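PDB 7D2W: PRESAN domain-containing protein from Plasmodium falciparum, which is of unconfirmed function but, as a PHIST-type protein of the malaria parasite built as a helical bundle, probably acts through binding other proteins. Local coordinates for residues 50-53 with 54-58; 62-65 with 66-69; 172-175 with 176-179. All blocks are in the same frame, centred on the assembly; numbering follows the deposited sequence. Where two conformers were deposited one is given.

The three contacts follow one another along the chain, each a local contact within a continuous run of residues. Contact 1 (50-58) lies on the short helix 49-58, and contact 2 (62-69) spans the loop after it and the start of helix 65-93. Their centres are 14 Å apart, and they touch where L55 CD1 packs against Y67 OH at 3.4 Å. Contact 3 (172-179) lies near the C-terminal end of helix 149-181, on the opposite side of the chain's centre. Its centre is about 35 Å from that of contact 1 and about 41 Å from that of contact 2. Helix 149-181 nevertheless connects them: its early residues pack on contacts 1 and 2, and its late turns carry contact 3 and meet the second subunit.

Contact 1: 50-53 with 54-58; sequences EELY and ELFDL
E50 and E54 make the first rung of the i to i+4 ladder that joins 50-53 to 54-58 on helix 49-58: E54 N donates to E50 O at 3.0 Å. L55 N reaches E51 O at 2.9 Å. The next rung is more bent: F56 N is 2.9 Å from L52 O with an N-H...O angle of only 132°, and the same N-H makes a weak second bond to Y53 O. The F56 N-H is thus shared between the i-4 and i-3 carbonyls, and D57 N bonds to E54 O, three residues back, a local 3-10-like pattern.

On the inner side, L52 and F56 pair one turn apart. L52 CG lies over the phenyl ring off-centre, 4.3 Å from its centroid, in a CH-pi contact, and L52 O sits over a ring face. The F56 side chain leaves with CG beside its own backbone N (chi1 -82°), which turns the ring back over that preceding carbonyl. Y53 runs alongside F56, its CD1 meeting CD2 of the phenyl ring obliquely. In the four-helix bundle this short helix lies against two long ones: L52 and F56 touch I71 of helix 65-93, while I160 of helix 149-181 meets L52 and Y53 and R157 makes a cation-pi contact with the Y53 ring.

The outer side is acidic. E54, extended beyond CG, runs back toward E50, bringing its OE2 within 3.8 Å of E50 OE2, the two carboxylate planes being 75° apart. Such closeness of like charges would probably raise the proton affinity of one of the pair. E51 instead turns its OE1 to the backbone N of T48, closing a bond across the first turn of the helix.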
ATOM      1  N   GLU A  50     -13.663   9.354  -1.829  1.00 31.21           N
ATOM      2  CA  GLU A  50     -15.016   8.827  -1.726  1.00 34.69           C
ATOM      3  C   GLU A  50     -15.956   9.507  -2.716  1.00 36.93           C
ATOM      4  O   GLU A  50     -16.777   8.847  -3.365  1.00 36.00           O
ATOM      5  CB  GLU A  50     -15.506   9.021  -0.294  1.00 45.10           C
ATOM      6  CG  GLU A  50     -16.787   8.336   0.090  1.00 63.45           C
ATOM      7  CD  GLU A  50     -17.085   8.525   1.574  1.00 77.05           C
ATOM      8  OE1 GLU A  50     -16.135   8.813   2.337  1.00 82.55           O
ATOM      9  OE2 GLU A  50     -18.259   8.394   1.975  1.00 72.39           O
ATOM     10  N   GLU A  51     -15.862  10.830  -2.833  1.00 28.97           N
ATOM     11  CA  GLU A  51     -16.741  11.552  -3.748  1.00 38.77           C
ATOM     12  C   GLU A  51     -16.399  11.247  -5.194  1.00 39.84           C
ATOM     13  O   GLU A  51     -17.285  11.217  -6.050  1.00 37.52           O
ATOM     14  CB  GLU A  51     -16.646  13.052  -3.495  1.00 39.01           C
ATOM     15  CG  GLU A  51     -17.472  13.516  -2.306  1.00 46.18           C
ATOM     16  CD  GLU A  51     -17.014  14.856  -1.753  1.00 49.04           C
ATOM     17  OE1 GLU A  51     -15.954  15.358  -2.185  1.00 38.65           O
ATOM     18  OE2 GLU A  51     -17.719  15.409  -0.881  1.00 60.00           O
ATOM     19  N   LEU A  52     -15.123  11.010  -5.479  1.00 36.83           N
ATOM     20  CA  LEU A  52     -14.724  10.669  -6.837  1.00 34.63           C
ATOM     21  C   LEU A  52     -15.252   9.297  -7.236  1.00 33.21           C
ATOM     22  O   LEU A  52     -15.728   9.107  -8.361  1.00 36.97           O
ATOM     23  CB  LEU A  52     -13.201  10.738  -6.944  1.00 32.77           C
ATOM     24  CG  LEU A  52     -12.605  10.576  -8.337  1.00 37.05           C
ATOM     25  CD1 LEU A  52     -12.867  11.824  -9.142  1.00 35.94           C
ATOM     26  CD2 LEU A  52     -11.101  10.281  -8.255  1.00 34.77           C
ATOM     27  N   TYR A  53     -15.194   8.326  -6.328  1.00 27.94           N
ATOM     28  CA  TYR A  53     -15.677   6.992  -6.670  1.00 33.66           C
ATOM     29  C   TYR A  53     -17.196   6.940  -6.772  1.00 34.37           C
ATOM     30  O   TYR A  53     -17.731   6.163  -7.572  1.00 38.06           O
ATOM     31  CB  TYR A  53     -15.166   5.978  -5.652  1.00 33.36           C
ATOM     32  CG  TYR A  53     -13.645   5.870  -5.675  1.00 30.99           C
ATOM     33  CD1 TYR A  53     -12.917   6.305  -6.780  1.00 33.98           C
ATOM     34  CD2 TYR A  53     -12.941   5.359  -4.585  1.00 39.07           C
ATOM     35  CE1 TYR A  53     -11.533   6.213  -6.812  1.00 37.89           C
ATOM     36  CE2 TYR A  53     -11.550   5.255  -4.615  1.00 40.59           C
ATOM     37  CZ  TYR A  53     -10.859   5.688  -5.725  1.00 41.53           C
ATOM     38  OH  TYR A  53      -9.483   5.596  -5.762  1.00 53.49           O
ATOM     39  N   GLU A  54     -17.903   7.721  -5.949  1.00 32.17           N
ATOM     40  CA  GLU A  54     -19.347   7.857  -6.126  1.00 37.27           C
ATOM     41  C   GLU A  54     -19.657   8.494  -7.480  1.00 44.06           C
ATOM     42  O   GLU A  54     -20.516   8.019  -8.231  1.00 52.59           O
ATOM     43  CB  GLU A  54     -19.933   8.684  -4.977  1.00 46.76           C
ATOM     44  CG  GLU A  54     -19.816   8.010  -3.600  1.00 55.55           C
ATOM     45  CD  GLU A  54     -19.994   8.974  -2.421  1.00 58.05           C
ATOM     46  OE1 GLU A  54     -19.864  10.204  -2.609  1.00 56.61           O
ATOM     47  OE2 GLU A  54     -20.258   8.493  -1.297  1.00 54.07           O
ATOM     48  N   LEU A  55     -18.937   9.556  -7.817  1.00 41.32           N
ATOM     49  CA  LEU A  55     -19.101  10.208  -9.111  1.00 45.15           C
ATOM     50  C   LEU A  55     -18.776   9.281 -10.272  1.00 55.16           C
ATOM     51  O   LEU A  55     -19.291   9.482 -11.378  1.00 55.53           O
ATOM     52  CB  LEU A  55     -18.221  11.443  -9.149  1.00 36.63           C
ATOM     53  CG  LEU A  55     -18.281  12.417 -10.304  1.00 46.90           C
ATOM     54  CD1 LEU A  55     -19.599  13.151 -10.348  1.00 52.57           C
ATOM     55  CD2 LEU A  55     -17.117  13.355 -10.095  1.00 44.88           C
ATOM     56  N   PHE A  56     -17.920   8.274 -10.051  1.00 52.24           N
ATOM     57  CA  PHE A  56     -17.618   7.285 -11.080  1.00 44.52           C
ATOM     58  C   PHE A  56     -18.794   6.374 -11.376  1.00 59.22           C
ATOM     59  O   PHE A  56     -18.672   5.483 -12.222  1.00 58.68           O
ATOM     60  CB  PHE A  56     -16.420   6.412 -10.689  1.00 36.52           C
ATOM     61  CG  PHE A  56     -15.086   7.045 -10.970  1.00 31.18           C
ATOM     62  CD1 PHE A  56     -15.006   8.318 -11.496  1.00 40.31           C
ATOM     63  CD2 PHE A  56     -13.910   6.373 -10.683  1.00 34.54           C
ATOM     64  CE1 PHE A  56     -13.777   8.917 -11.748  1.00 38.40           C
ATOM     65  CE2 PHE A  56     -12.685   6.963 -10.931  1.00 34.25           C
ATOM     66  CZ  PHE A  56     -12.622   8.247 -11.457  1.00 30.97           C
ATOM     67  N   ASP A  57     -19.917   6.532 -10.682  1.00 59.23           N
ATOM     68  CA  ASP A  57     -21.113   5.792 -11.045  1.00 53.15           C
ATOM     69  C   ASP A  57     -22.147   6.671 -11.722  1.00 58.69           C
ATOM     70  O   ASP A  57     -23.014   6.148 -12.430  1.00 55.40           O
ATOM     71  CB  ASP A  57     -21.711   5.103  -9.810  1.00 62.36           C
ATOM     72  CG  ASP A  57     -20.674   4.273  -9.050  1.00 68.89           C
ATOM     73  OD1 ASP A  57     -19.669   3.855  -9.663  1.00 55.34           O
ATOM     74  OD2 ASP A  57     -20.857   4.033  -7.838  1.00 71.26           O
ATOM     75  N   LEU A  58     -22.038   7.994 -11.558  1.00 55.55           N
ATOM     76  CA  LEU A  58     -22.811   8.935 -12.357  1.00 53.64           C
ATOM     77  C   LEU A  58     -22.319   9.015 -13.794  1.00 59.47           C
ATOM     78  O   LEU A  58     -23.002   9.618 -14.635  1.00 49.55           O
ATOM     79  CB  LEU A  58     -22.750  10.319 -11.728  1.00 60.72           C
ATOM     80  CG  LEU A  58     -23.011  10.275 -10.229  1.00 62.33           C
ATOM     81  CD1 LEU A  58     -22.746  11.630  -9.609  1.00 64.49           C
ATOM     82  CD2 LEU A  58     -24.435   9.807  -9.993  1.00 55.84           C
TER
HETATM   83  O   HOH W   1     -18.022   3.023  -8.120  1.00 69.67           O

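Contact 2: 62-65 with 66-69; sequences VPPR and TYLL
P63 faces two side chains of the following helix at once, through different atoms of its ring. Its CB lies 3.6 Å from Y67 CD2, an approach oblique to the phenol plane, while its CG meets L68 CD2 at 3.6 Å, the proline and leucine side chains crossing at about a right angle. Y67 has CG opposite its backbone N (chi1 -162°), which carries the ring back beside the two prolines; P64 CD comes to the ring edge, near its plane. L68 takes a different first torsion, with CG beside its backbone N (chi1 -73°): CD2 meets the P63 ring, and CD1 reaches V62 CG1 at 4.1 Å.

P64 holds the N-cap position of helix 65-93. Its carbonyl takes the first i to i+4 backbone bond of the helix, from L68 N at 3.0 Å, with the donor in the carbonyl plane and an N-H...O angle of 161°, and the next carbonyl, R65 O, takes L69 N at 2.7 Å. Along this first turn R65 and L69 also pack, R65 CG touching L69 CD1 at 3.6 Å. The arginine then runs on to helix 117-144, where NH2 makes a weak hydrogen bond to N144 OD1 and the side chain touches Y140 and L143. V62 and P63 rest on I149, the first residue of helix 149-181.

The side chains of V62, P63 and P64 meet the helix through carbon atoms. The loop is therefore joined to the helix start in two ways: by the apolar contact of P63 with Y67 and L68, and, beside it, by the backbone bonds that P64 O and R65 O accept from the next turn.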
ATOM      1  N   VAL A  62     -19.198   7.784 -21.552  1.00 53.26           N
ATOM      2  CA  VAL A  62     -18.004   8.622 -21.604  1.00 56.71           C
ATOM      3  C   VAL A  62     -18.445  10.085 -21.601  1.00 46.65           C
ATOM      4  O   VAL A  62     -19.237  10.494 -22.453  1.00 40.22           O
ATOM      5  CB  VAL A  62     -17.139   8.298 -22.831  1.00 59.38           C
ATOM      6  CG1 VAL A  62     -15.864   9.125 -22.813  1.00 52.76           C
ATOM      7  CG2 VAL A  62     -16.820   6.819 -22.860  1.00 64.52           C
ATOM      8  N   PRO A  63     -17.979  10.886 -20.651  1.00 50.19           N
ATOM      9  CA  PRO A  63     -18.355  12.307 -20.618  1.00 47.22           C
ATOM     10  C   PRO A  63     -17.454  13.120 -21.529  1.00 43.18           C
ATOM     11  O   PRO A  63     -16.483  12.579 -22.078  1.00 40.25           O
ATOM     12  CB  PRO A  63     -18.145  12.680 -19.143  1.00 51.78           C
ATOM     13  CG  PRO A  63     -17.033  11.796 -18.712  1.00 50.05           C
ATOM     14  CD  PRO A  63     -17.164  10.497 -19.487  1.00 42.02           C
ATOM     15  N   PRO A  64     -17.737  14.413 -21.720  1.00 38.04           N
ATOM     16  CA  PRO A  64     -16.863  15.239 -22.564  1.00 41.48           C
ATOM     17  C   PRO A  64     -15.465  15.332 -21.980  1.00 45.85           C
ATOM     18  O   PRO A  64     -15.256  15.146 -20.780  1.00 32.35           O
ATOM     19  CB  PRO A  64     -17.545  16.609 -22.563  1.00 38.97           C
ATOM     20  CG  PRO A  64     -18.972  16.326 -22.258  1.00 45.87           C
ATOM     21  CD  PRO A  64     -18.970  15.131 -21.342  1.00 35.03           C
ATOM     22  N   ARG A  65     -14.503  15.652 -22.857  1.00 39.06           N
ATOM     23  CA  ARG A  65     -13.093  15.613 -22.474  1.00 39.54           C
ATOM     24  C   ARG A  65     -12.782  16.611 -21.359  1.00 36.92           C
ATOM     25  O   ARG A  65     -12.021  16.293 -20.434  1.00 40.92           O
ATOM     26  CB  ARG A  65     -12.212  15.878 -23.699  1.00 50.43           C
ATOM     27  CG  ARG A  65     -10.871  16.513 -23.363  1.00 53.42           C
ATOM     28  CD  ARG A  65     -10.070  16.826 -24.606  1.00 62.66           C
ATOM     29  NE  ARG A  65      -9.519  15.609 -25.184  1.00 64.56           N
ATOM     30  CZ  ARG A  65      -8.231  15.296 -25.175  1.00 56.73           C
ATOM     31  NH1 ARG A  65      -7.348  16.118 -24.628  1.00 57.72           N
ATOM     32  NH2 ARG A  65      -7.831  14.160 -25.719  1.00 61.37           N
ATOM     33  N   THR A  66     -13.363  17.821 -21.428  1.00 34.54           N
ATOM     34  CA  THR A  66     -13.223  18.791 -20.339  1.00 38.82           C
ATOM     35  C   THR A  66     -13.606  18.175 -19.002  1.00 33.08           C
ATOM     36  O   THR A  66     -12.938  18.392 -17.983  1.00 36.68           O
ATOM     37  CB  THR A  66     -14.096  20.021 -20.599  1.00 42.01           C
ATOM     38  OG1 THR A  66     -13.583  20.756 -21.711  1.00 42.33           O
ATOM     39  CG2 THR A  66     -14.138  20.922 -19.363  1.00 40.12           C
ATOM     40  N   TYR A  67     -14.691  17.410 -18.988  1.00 38.38           N
ATOM     41  CA  TYR A  67     -15.107  16.726 -17.772  1.00 34.88           C
ATOM     42  C   TYR A  67     -14.037  15.743 -17.334  1.00 30.01           C
ATOM     43  O   TYR A  67     -13.621  15.724 -16.170  1.00 29.79           O
ATOM     44  CB  TYR A  67     -16.440  16.019 -18.029  1.00 39.99           C
ATOM     45  CG  TYR A  67     -17.246  15.607 -16.812  1.00 35.09           C
ATOM     46  CD1 TYR A  67     -16.641  15.371 -15.583  1.00 42.05           C
ATOM     47  CD2 TYR A  67     -18.612  15.414 -16.913  1.00 32.08           C
ATOM     48  CE1 TYR A  67     -17.385  14.969 -14.491  1.00 36.81           C
ATOM     49  CE2 TYR A  67     -19.366  15.013 -15.834  1.00 31.93           C
ATOM     50  CZ  TYR A  67     -18.750  14.786 -14.624  1.00 33.53           C
ATOM     51  OH  TYR A  67     -19.499  14.374 -13.543  1.00 37.11           O
ATOM     52  N   LEU A  68     -13.560  14.925 -18.275  1.00 33.61           N
ATOM     53  CA  LEU A  68     -12.516  13.958 -17.957  1.00 33.78           C
ATOM     54  C   LEU A  68     -11.257  14.636 -17.427  1.00 38.18           C
ATOM     55  O   LEU A  68     -10.608  14.115 -16.507  1.00 28.47           O
ATOM     56  CB  LEU A  68     -12.205  13.125 -19.201  1.00 28.97           C
ATOM     57  CG  LEU A  68     -13.330  12.131 -19.507  1.00 36.50           C
ATOM     58  CD1 LEU A  68     -13.029  11.349 -20.775  1.00 42.94           C
ATOM     59  CD2 LEU A  68     -13.548  11.182 -18.326  1.00 31.94           C
ATOM     60  N   LEU A  69     -10.894  15.803 -17.980  1.00 33.89           N
ATOM     61  CA  LEU A  69      -9.697  16.486 -17.494  1.00 34.15           C
ATOM     62  C   LEU A  69      -9.907  17.032 -16.090  1.00 28.99           C
ATOM     63  O   LEU A  69      -8.981  17.040 -15.274  1.00 27.46           O
ATOM     64  CB  LEU A  69      -9.297  17.612 -18.452  1.00 35.99           C
ATOM     65  CG  LEU A  69      -8.943  17.131 -19.868  1.00 37.59           C
ATOM     66  CD1 LEU A  69      -8.857  18.263 -20.886  1.00 43.17           C
ATOM     67  CD2 LEU A  69      -7.650  16.338 -19.819  1.00 37.18           C
TER

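Contact 3: 172-175 with 176-179; sequences VKYE and KIFS
V172 to S179 form an intrahelical i to i+4 contact near the C-terminal end of helix 149-181, with one side turned to the bundle and another to the second subunit. The backbone evidence is a graded ladder: F178 N to Y174 O is short at 2.8 Å and nearly straight (169°), K176 N to V172 O is longer, and I177 N to K173 O is weak at 3.4 Å. S179 N to E175 O, at 3.1 Å, is secure; a further bond from S179 OG to the same oxygen is doubtful, being very short and resting on one of two serine conformers.

Toward the bundle, the Y174 and F178 rings lie oblique to one another, centroids 5.8 Å apart and planes at 40°. I177 CD1 reaches Y174 CD1 at 4.0 Å, obliquely to the ring, the two side chains lying side by side. The side chains of Y174 and F178 both touch C120 of helix 117-144, and the hydroxyl of Y174 and NZ of K173 converge on D123 OD2, by a hydrogen bond and a salt bridge respectively.

K176 folds back along V172: its chain bends at chi3 and chi4, bringing NZ to 3.6 Å from V172 CG1. The K176 side chain also lies about 4 Å from a bound mercury ion. Facing the second subunit, V172, E175 and K176 pack on its T168. There E175 OE2 comes close to D169 OD1 of that subunit, a pair of like charges across the interface that may favour protonation of one carboxylate.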
ATOM      1  N   VAL A 172       7.893   2.630   4.084  1.00 29.51           N
ATOM      2  CA  VAL A 172       8.576   1.439   4.580  1.00 36.00           C
ATOM      3  C   VAL A 172      10.088   1.610   4.474  1.00 37.94           C
ATOM      4  O   VAL A 172      10.831   1.347   5.430  1.00 31.46           O
ATOM      5  CB  VAL A 172       8.074   0.207   3.798  1.00 36.86           C
ATOM      6  CG1 VAL A 172       9.054  -0.953   3.868  1.00 47.55           C
ATOM      7  CG2 VAL A 172       6.689  -0.203   4.313  1.00 42.76           C
ATOM      8  N   LYS A 173      10.560   2.072   3.312  1.00 31.47           N
ATOM      9  CA  LYS A 173      11.992   2.255   3.086  1.00 33.45           C
ATOM     10  C   LYS A 173      12.613   3.205   4.107  1.00 34.82           C
ATOM     11  O   LYS A 173      13.668   2.907   4.679  1.00 30.07           O
ATOM     12  CB  LYS A 173      12.237   2.769   1.664  1.00 34.80           C
ATOM     13  CG  LYS A 173      13.712   3.141   1.385  1.00 36.12           C
ATOM     14  CD  LYS A 173      13.996   3.280  -0.110  1.00 38.58           C
ATOM     15  CE  LYS A 173      13.471   4.607  -0.652  1.00 39.98           C
ATOM     16  NZ  LYS A 173      13.512   4.704  -2.157  1.00 35.57           N
ATOM     17  N   TYR A 174      11.990   4.371   4.335  1.00 25.34           N
ATOM     18  CA  TYR A 174      12.606   5.358   5.213  1.00 32.47           C
ATOM     19  C   TYR A 174      12.323   5.074   6.677  1.00 35.41           C
ATOM     20  O   TYR A 174      13.120   5.462   7.538  1.00 34.85           O
ATOM     21  CB  TYR A 174      12.156   6.781   4.834  1.00 32.99           C
ATOM     22  CG  TYR A 174      12.875   7.198   3.588  1.00 34.96           C
ATOM     23  CD1 TYR A 174      14.219   7.563   3.639  1.00 35.69           C
ATOM     24  CD2 TYR A 174      12.252   7.133   2.350  1.00 32.64           C
ATOM     25  CE1 TYR A 174      14.910   7.890   2.497  1.00 39.71           C
ATOM     26  CE2 TYR A 174      12.936   7.460   1.191  1.00 32.32           C
ATOM     27  CZ  TYR A 174      14.264   7.827   1.275  1.00 39.23           C
ATOM     28  OH  TYR A 174      14.944   8.144   0.136  1.00 39.44           O
ATOM     29  N   GLU A 175      11.207   4.407   6.988  1.00 31.53           N
ATOM     30  CA  GLU A 175      10.977   4.030   8.377  1.00 35.23           C
ATOM     31  C   GLU A 175      12.100   3.139   8.882  1.00 37.28           C
ATOM     32  O   GLU A 175      12.558   3.286  10.027  1.00 39.00           O
ATOM     33  CB  GLU A 175       9.639   3.322   8.543  1.00 33.34           C
ATOM     34  CG  GLU A 175       9.211   3.275   9.998  1.00 41.18           C
ATOM     35  CD  GLU A 175       7.987   2.411  10.228  1.00 54.10           C
ATOM     36  OE1 GLU A 175       7.389   1.950   9.242  1.00 55.65           O
ATOM     37  OE2 GLU A 175       7.624   2.191  11.401  1.00 57.55           O
ATOM     38  N   LYS A 176      12.573   2.230   8.033  1.00 30.79           N
ATOM     39  CA  LYS A 176      13.661   1.349   8.433  1.00 40.09           C
ATOM     40  C   LYS A 176      14.951   2.136   8.612  1.00 45.58           C
ATOM     41  O   LYS A 176      15.639   1.988   9.629  1.00 48.37           O
ATOM     42  CB  LYS A 176      13.848   0.239   7.400  1.00 37.71           C
ATOM     43  CG  LYS A 176      12.766  -0.821   7.431  1.00 52.23           C
ATOM     44  CD  LYS A 176      13.108  -2.003   6.534  1.00 58.12           C
ATOM     45  CE  LYS A 176      12.351  -1.947   5.213  1.00 65.09           C
ATOM     46  NZ  LYS A 176      11.694  -3.250   4.898  1.00 67.71           N
ATOM     47  N   ILE A 177      15.289   2.984   7.636  1.00 41.28           N
ATOM     48  CA  ILE A 177      16.540   3.738   7.705  1.00 38.02           C
ATOM     49  C   ILE A 177      16.540   4.663   8.912  1.00 34.39           C
ATOM     50  O   ILE A 177      17.509   4.709   9.676  1.00 39.64           O
ATOM     51  CB  ILE A 177      16.777   4.528   6.406  1.00 41.63           C
ATOM     52  CG1 ILE A 177      16.724   3.611   5.197  1.00 34.49           C
ATOM     53  CG2 ILE A 177      18.138   5.198   6.441  1.00 44.44           C
ATOM     54  CD1 ILE A 177      16.601   4.377   3.904  1.00 39.21           C
ATOM     55  N   PHE A 178      15.466   5.441   9.087  1.00 31.23           N
ATOM     56  CA  PHE A 178      15.454   6.420  10.168  1.00 36.57           C
ATOM     57  C   PHE A 178      15.490   5.741  11.535  1.00 45.87           C
ATOM     58  O   PHE A 178      16.204   6.188  12.436  1.00 47.76           O
ATOM     59  CB  PHE A 178      14.232   7.329  10.047  1.00 42.65           C
ATOM     60  CG  PHE A 178      14.318   8.324   8.915  1.00 41.08           C
ATOM     61  CD1 PHE A 178      15.546   8.704   8.392  1.00 47.55           C
ATOM     62  CD2 PHE A 178      13.161   8.886   8.380  1.00 44.46           C
ATOM     63  CE1 PHE A 178      15.623   9.621   7.354  1.00 48.56           C
ATOM     64  CE2 PHE A 178      13.233   9.801   7.342  1.00 44.51           C
ATOM     65  CZ  PHE A 178      14.469  10.167   6.828  1.00 45.29           C
ATOM     66  N   SER A 179      14.746   4.646  11.702  0.52 45.79           N
ATOM     67  CA  SER A 179      14.748   3.947  12.983  0.52 48.91           C
ATOM     68  C   SER A 179      16.126   3.370  13.301  0.52 50.49           C
ATOM     69  O   SER A 179      16.558   3.378  14.460  0.52 52.95           O
ATOM     70  CB  SER A 179      13.689   2.845  12.979  0.52 48.32           C
ATOM     71  OG  SER A 179      12.433   3.343  12.554  0.52 49.09           O
TER